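PDB 4YN8: response regulator ChrA from Corynebacterium diphtheriae, which probably binds DNA and regulates transcription as the response regulator of a haem-sensing two-component system. Local coordinates for residues I6-I11 against D29-V34; L25-D30 against A105-L110. The protein carries 1 engineered substitution. All coordinates share one frame; numbering follows the deposited sequence. Where two conformers were deposited one is given.

In the fold
Both contacts lie in the receiver domain of ChrA, a CheY-like fold with a parallel sheet of strand order 2-1-3-4-5-6, and their centres are about 10 Å apart. Contact 1 pairs strand 6-11 with the edge strand 31-37, the two strands of a beta-alpha-beta unit whose helix is 15-26. Contact 2 takes the end of that helix and the following turn and sets them against the start of helix 107-119, far later in the chain. The turn residues Asp29 and Asp30 belong to both. One magnesium ion, bound by backbone oxygens of Asp26, Phe28 and Ile31, ties the helix end to the start of the edge strand.

Contact 1 of 2, residues I6-I11 against D29-V34; sequences IRVMLI and DDITVV. With MG (magnesium ion), chain I.
Strands 6-11 and 31-34 run parallel, with Ile6 beside Ile31, Arg7 beside Thr32 and Val8 beside Val33, and the axes of the short segments cross at -45°. Ile6 N donates to Asp30 O at 2.8 Å from well above the carbonyl plane, Thr32 N to Ile6 O at 3.0 Å, and Val8 N to Thr32 O at 2.8 Å. The last bond, Val34 N to Val8 O (2.9 Å), is bent to 138° at the hydrogen, although the donor lies in the carbonyl plane. On the face of Ile6, Val8, Ile31 and Val33, the methyl Val8 CG2 meets Ile31 CG2 at 3.9 Å. Val33 CG1, anti to the backbone N (chi1 177°), reaches Leu10 CB at 4.1 Å. Beyond Thr32, Val34 lays CG1 against Arg7 CB at 3.8 Å, touching only the start of the arginine chain, whose guanidinium leads away to a salt bridge with Asp49. Ile31 O binds the magnesium ion at 2.3 Å, and a water on the same metal also hydrogen-bonds Thr32 OG1. Around the pair, Leu25 of helix 15-26 packs on Ile31 and Val33, while Val114, Val115 and Phe118 of helix 107-119 cover Ile31 and Ile6. Strand 50-53 flanks strand 6-11 on its other edge, placing this pairing at the margin of the receiver sheet.

Contact 2 of 2, residues L25-D30 against A105-L110; sequences LDSFDD and APESAL. With MG (magnesium ion), chain I; SO4 (sulfate ion), chain E.
In the CheY-like receiver domain, the C-terminal end of helix 15-26 and the turn after it pack against the first turn of helix 107-119, which follows Pro106 at the N-cap position. Leu25 and Leu110 cross at about a right angle, and Leu25 CD2 sits 3.8 Å from Leu110 CD2. Leu110 holds CG anti to the backbone N (chi1 177°), which sends its branched end towards helix 15-26. Ile24 also touches Leu110, and Val114 touches Leu25. The ring of Phe28 points its far end at the opening turn of helix 107-119: CZ lies 3.4 Å from Glu107 O, which approaches the ring obliquely. Leu25 O lies at the ring's edge, in its plane, and the ring of His111 meets that of Phe28 with planes about 45° apart. A water donates to Ser27 OG at 2.8 Å and to Glu107 OE1 at 2.7 Å, bridging two side chains whose oxygens are 4.5 Å apart. Ser27 OG also hydrogen-bonds Ile24 O. The backbone nitrogens of Glu107 and Ser108 hold a sulfate, probably from the crystallisation liquor, as expected of a helix N-terminus. Magnesium takes the carbonyl oxygens of Asp26 and Phe28, each at 2.5 Å, with Ile31 O and two waters completing its ligands. Direct contact is leucine packing plus the oblique ring-carbonyl approach, the polar side-chain link passes through water, and the metal probably steadies the turn presenting Phe28.

Contact 1 of 2, residues I6-I11 against D29-V34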
loop_
_atom_site.group_PDB
_atom_site.type_symbol
_atom_site.label_atom_id
_atom_site.label_comp_id
_atom_site.label_asym_id
_atom_site.label_seq_id
_atom_site.Cartn_x
_atom_site.Cartn_y
_atom_site.Cartn_z
ATOM N N ILE A 6 -21.724 4.530 -19.846
ATOM C CA ILE A 6 -20.824 5.222 -18.933
ATOM C C ILE A 6 -19.478 5.296 -19.649
ATOM O O ILE A 6 -18.977 4.267 -20.123
ATOM C CB ILE A 6 -20.679 4.397 -17.633
ATOM C CG1 ILE A 6 -22.041 4.306 -16.946
ATOM C CG2 ILE A 6 -19.595 4.970 -16.747
ATOM C CD1 ILE A 6 -21.983 3.464 -15.685
ATOM N N ARG A 7 -18.894 6.489 -19.729
ATOM C CA ARG A 7 -17.694 6.729 -20.543
ATOM C C ARG A 7 -16.489 6.613 -19.618
ATOM O O ARG A 7 -16.319 7.409 -18.693
ATOM C CB ARG A 7 -17.732 8.138 -21.148
ATOM C CG ARG A 7 -18.918 8.317 -22.083
ATOM C CD ARG A 7 -19.238 9.782 -22.406
ATOM N NE ARG A 7 -19.714 10.438 -21.238
ATOM C CZ ARG A 7 -19.879 11.758 -21.156
ATOM N NH1 ARG A 7 -19.662 12.536 -22.233
ATOM N NH2 ARG A 7 -20.288 12.279 -20.042
ATOM N N VAL A 8 -15.675 5.609 -19.881
ATOM C CA VAL A 8 -14.555 5.281 -19.020
ATOM C C VAL A 8 -13.223 5.686 -19.597
ATOM O O VAL A 8 -12.989 5.464 -20.793
ATOM C CB VAL A 8 -14.564 3.791 -18.728
ATOM C CG1 VAL A 8 -13.224 3.317 -18.116
ATOM C CG2 VAL A 8 -15.736 3.495 -17.807
ATOM N N MET A 9 -12.372 6.233 -18.754
ATOM C CA MET A 9 -10.945 6.325 -19.047
ATOM C C MET A 9 -10.210 5.264 -18.256
ATOM O O MET A 9 -10.357 5.193 -17.056
ATOM C CB MET A 9 -10.344 7.672 -18.713
ATOM C CG MET A 9 -8.832 7.742 -19.007
ATOM S SD MET A 9 -8.321 9.485 -19.038
ATOM C CE MET A 9 -6.975 9.415 -20.196
ATOM N N LEU A 10 -9.451 4.449 -18.962
ATOM C CA LEU A 10 -8.782 3.284 -18.380
ATOM C C LEU A 10 -7.300 3.534 -18.408
ATOM O O LEU A 10 -6.740 3.775 -19.478
ATOM C CB LEU A 10 -9.094 2.061 -19.233
ATOM C CG LEU A 10 -8.348 0.774 -18.870
ATOM C CD1 LEU A 10 -8.773 0.365 -17.481
ATOM C CD2 LEU A 10 -8.723 -0.276 -19.884
ATOM N N ILE A 11 -6.657 3.427 -17.255
ATOM C CA ILE A 11 -5.258 3.823 -17.074
ATOM C C ILE A 11 -4.493 2.649 -16.477
ATOM O O ILE A 11 -4.907 2.092 -15.445
ATOM C CB ILE A 11 -5.176 5.020 -16.149
ATOM C CG1 ILE A 11 -6.077 6.131 -16.693
ATOM C CG2 ILE A 11 -3.729 5.521 -16.033
ATOM C CD1 ILE A 11 -5.927 7.455 -15.978
ATOM N N ASP A 29 -22.915 -3.616 -22.451
ATOM C CA ASP A 29 -23.702 -2.682 -23.274
ATOM C C ASP A 29 -23.787 -1.266 -22.723
ATOM O O ASP A 29 -24.134 -0.321 -23.448
ATOM C CB ASP A 29 -25.134 -3.214 -23.454
ATOM C CG ASP A 29 -25.184 -4.502 -24.256
ATOM O OD1 ASP A 29 -24.323 -4.693 -25.139
ATOM O OD2 ASP A 29 -26.094 -5.331 -24.008
ATOM N N ASP A 30 -23.491 -1.089 -21.429
ATOM C CA ASP A 30 -23.634 0.179 -20.747
ATOM C C ASP A 30 -22.328 0.845 -20.326
ATOM O O ASP A 30 -22.367 1.809 -19.569
ATOM C CB ASP A 30 -24.569 0.080 -19.538
ATOM C CG ASP A 30 -24.148 -0.959 -18.526
ATOM O OD1 ASP A 30 -23.302 -1.839 -18.864
ATOM O OD2 ASP A 30 -24.694 -0.916 -17.390
ATOM N N ILE A 31 -21.231 0.300 -20.825
ATOM C CA ILE A 31 -19.903 0.823 -20.604
ATOM C C ILE A 31 -19.133 0.941 -21.894
ATOM O O ILE A 31 -19.020 -0.021 -22.685
ATOM C CB ILE A 31 -19.120 -0.053 -19.589
ATOM C CG1 ILE A 31 -19.866 -0.130 -18.257
ATOM C CG2 ILE A 31 -17.672 0.502 -19.424
ATOM C CD1 ILE A 31 -19.288 -1.115 -17.254
ATOM N N THR A 32 -18.470 2.067 -22.054
ATOM C CA THR A 32 -17.618 2.306 -23.195
ATOM C C THR A 32 -16.284 2.905 -22.736
ATOM O O THR A 32 -16.283 3.934 -22.065
ATOM C CB THR A 32 -18.237 3.297 -24.202
ATOM O OG1 THR A 32 -19.430 2.753 -24.759
ATOM C CG2 THR A 32 -17.298 3.502 -25.355
ATOM N N VAL A 33 -15.178 2.308 -23.141
ATOM C CA VAL A 33 -13.865 2.892 -22.862
ATOM C C VAL A 33 -13.588 3.929 -23.935
ATOM O O VAL A 33 -13.380 3.569 -25.117
ATOM C CB VAL A 33 -12.792 1.826 -22.821
ATOM C CG1 VAL A 33 -11.390 2.419 -22.603
ATOM C CG2 VAL A 33 -13.167 0.860 -21.697
ATOM N N VAL A 34 -13.689 5.180 -23.565
ATOM C CA VAL A 34 -13.476 6.301 -24.510
ATOM C C VAL A 34 -12.049 6.842 -24.547
ATOM O O VAL A 34 -11.728 7.638 -25.415
ATOM C CB VAL A 34 -14.443 7.449 -24.229
ATOM C CG1 VAL A 34 -15.882 6.958 -24.295
ATOM C CG2 VAL A 34 -14.136 8.091 -22.908
HETATM MG MG MG I . -19.824 -1.355 -24.402
HETATM O O HOH W 1 -21.400 0.539 -24.562
HETATM O O HOH W 2 -21.006 -2.348 -26.056
#

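Contact 2 of 2, residues L25-D30 against A105-L110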
loop_
_atom_site.group_PDB
_atom_site.type_symbol
_atom_site.label_atom_id
_atom_site.label_comp_id
_atom_site.label_asym_id
_atom_site.label_seq_id
_atom_site.Cartn_x
_atom_site.Cartn_y
_atom_site.Cartn_z
ATOM N N LEU A 25 -14.471 -4.399 -20.099
ATOM C CA LEU A 25 -15.316 -3.236 -19.929
ATOM C C LEU A 25 -16.219 -2.961 -21.139
ATOM O O LEU A 25 -17.437 -2.709 -20.979
ATOM C CB LEU A 25 -14.457 -1.995 -19.603
ATOM C CG LEU A 25 -13.767 -2.024 -18.226
ATOM C CD1 LEU A 25 -12.619 -1.049 -18.159
ATOM C CD2 LEU A 25 -14.753 -1.748 -17.107
ATOM N N ASP A 26 -15.612 -3.012 -22.334
ATOM C CA ASP A 26 -16.340 -2.698 -23.586
ATOM C C ASP A 26 -17.387 -3.766 -23.872
ATOM O O ASP A 26 -18.414 -3.467 -24.521
ATOM C CB ASP A 26 -15.363 -2.562 -24.755
ATOM C CG ASP A 26 -14.840 -1.149 -24.940
ATOM O OD1 ASP A 26 -15.530 -0.124 -24.619
ATOM O OD2 ASP A 26 -13.730 -1.057 -25.497
ATOM N N SER A 27 -17.202 -4.967 -23.319
ATOM C CA SER A 27 -18.166 -6.038 -23.557
ATOM C C SER A 27 -19.542 -5.774 -22.941
ATOM O O SER A 27 -20.510 -6.432 -23.358
ATOM C CB SER A 27 -17.643 -7.398 -23.102
ATOM O OG SER A 27 -17.723 -7.529 -21.710
ATOM N N PHE A 28 -19.649 -4.896 -21.936
ATOM C CA PHE A 28 -20.927 -4.490 -21.390
ATOM C C PHE A 28 -21.625 -3.425 -22.203
ATOM O O PHE A 28 -21.038 -2.429 -22.566
ATOM C CB PHE A 28 -20.809 -4.062 -19.929
ATOM C CG PHE A 28 -20.382 -5.192 -19.037
ATOM C CD1 PHE A 28 -21.313 -6.109 -18.557
ATOM C CD2 PHE A 28 -19.041 -5.369 -18.718
ATOM C CE1 PHE A 28 -20.905 -7.194 -17.781
ATOM C CE2 PHE A 28 -18.633 -6.442 -17.930
ATOM C CZ PHE A 28 -19.575 -7.345 -17.463
ATOM N N ASP A 29 -22.915 -3.616 -22.451
ATOM C CA ASP A 29 -23.702 -2.682 -23.274
ATOM C C ASP A 29 -23.787 -1.266 -22.723
ATOM O O ASP A 29 -24.134 -0.321 -23.448
ATOM C CB ASP A 29 -25.134 -3.214 -23.454
ATOM C CG ASP A 29 -25.184 -4.502 -24.256
ATOM O OD1 ASP A 29 -24.323 -4.693 -25.139
ATOM O OD2 ASP A 29 -26.094 -5.331 -24.008
ATOM N N ASP A 30 -23.491 -1.089 -21.429
ATOM C CA ASP A 30 -23.634 0.179 -20.747
ATOM C C ASP A 30 -22.328 0.845 -20.326
ATOM O O ASP A 30 -22.367 1.809 -19.569
ATOM C CB ASP A 30 -24.569 0.080 -19.538
ATOM C CG ASP A 30 -24.148 -0.959 -18.526
ATOM O OD1 ASP A 30 -23.302 -1.839 -18.864
ATOM O OD2 ASP A 30 -24.694 -0.916 -17.390
ATOM N N ALA A 105 -11.492 -9.963 -10.325
ATOM C CA ALA A 105 -12.834 -10.116 -9.865
ATOM C C ALA A 105 -13.721 -10.657 -10.999
ATOM O O ALA A 105 -13.397 -10.536 -12.161
ATOM C CB ALA A 105 -13.417 -8.799 -9.376
ATOM N N PRO A 106 -14.836 -11.236 -10.649
ATOM C CA PRO A 106 -15.834 -11.610 -11.675
ATOM C C PRO A 106 -16.173 -10.421 -12.589
ATOM O O PRO A 106 -16.281 -9.267 -12.106
ATOM C CB PRO A 106 -17.043 -11.999 -10.831
ATOM C CG PRO A 106 -16.466 -12.434 -9.516
ATOM C CD PRO A 106 -15.349 -11.475 -9.284
ATOM N N GLU A 107 -16.360 -10.668 -13.872
ATOM C CA GLU A 107 -16.671 -9.534 -14.794
ATOM C C GLU A 107 -17.879 -8.741 -14.357
ATOM O O GLU A 107 -17.899 -7.510 -14.472
ATOM C CB GLU A 107 -16.821 -10.009 -16.236
ATOM C CG GLU A 107 -15.523 -10.686 -16.710
ATOM C CD GLU A 107 -15.499 -11.036 -18.175
ATOM O OE1 GLU A 107 -16.470 -10.725 -18.856
ATOM O OE2 GLU A 107 -14.505 -11.653 -18.627
ATOM N N SER A 108 -18.895 -9.421 -13.823
ATOM C CA SER A 108 -20.090 -8.754 -13.355
ATOM C C SER A 108 -19.774 -7.766 -12.214
ATOM O O SER A 108 -20.451 -6.739 -12.031
ATOM C CB SER A 108 -21.131 -9.786 -12.881
ATOM O OG SER A 108 -20.602 -10.573 -11.809
ATOM N N ALA A 109 -18.825 -8.145 -11.404
ATOM C CA ALA A 109 -18.359 -7.285 -10.287
ATOM C C ALA A 109 -17.625 -6.054 -10.793
ATOM O O ALA A 109 -17.789 -4.961 -10.224
ATOM C CB ALA A 109 -17.486 -8.058 -9.307
ATOM N N LEU A 110 -16.871 -6.194 -11.861
ATOM C CA LEU A 110 -16.238 -5.028 -12.477
ATOM C C LEU A 110 -17.320 -4.098 -13.053
ATOM O O LEU A 110 -17.275 -2.913 -12.836
ATOM C CB LEU A 110 -15.256 -5.422 -13.568
ATOM C CG LEU A 110 -14.616 -4.261 -14.302
ATOM C CD1 LEU A 110 -13.915 -3.309 -13.325
ATOM C CD2 LEU A 110 -13.613 -4.829 -15.274
HETATM MG MG MG I . -19.824 -1.355 -24.402
HETATM S S SO4 E . -18.431 -13.567 -14.488
HETATM O O1 SO4 E . -16.903 -13.409 -14.497
HETATM O O2 SO4 E . -18.768 -14.405 -15.694
HETATM O O3 SO4 E . -19.247 -12.307 -14.578
HETATM O O4 SO4 E . -19.059 -14.199 -13.286
HETATM O O HOH W 3 -16.211 -9.913 -21.405
HETATM O O HOH W 1 -21.400 0.539 -24.562
HETATM O O HOH W 2 -21.006 -2.348 -26.056
#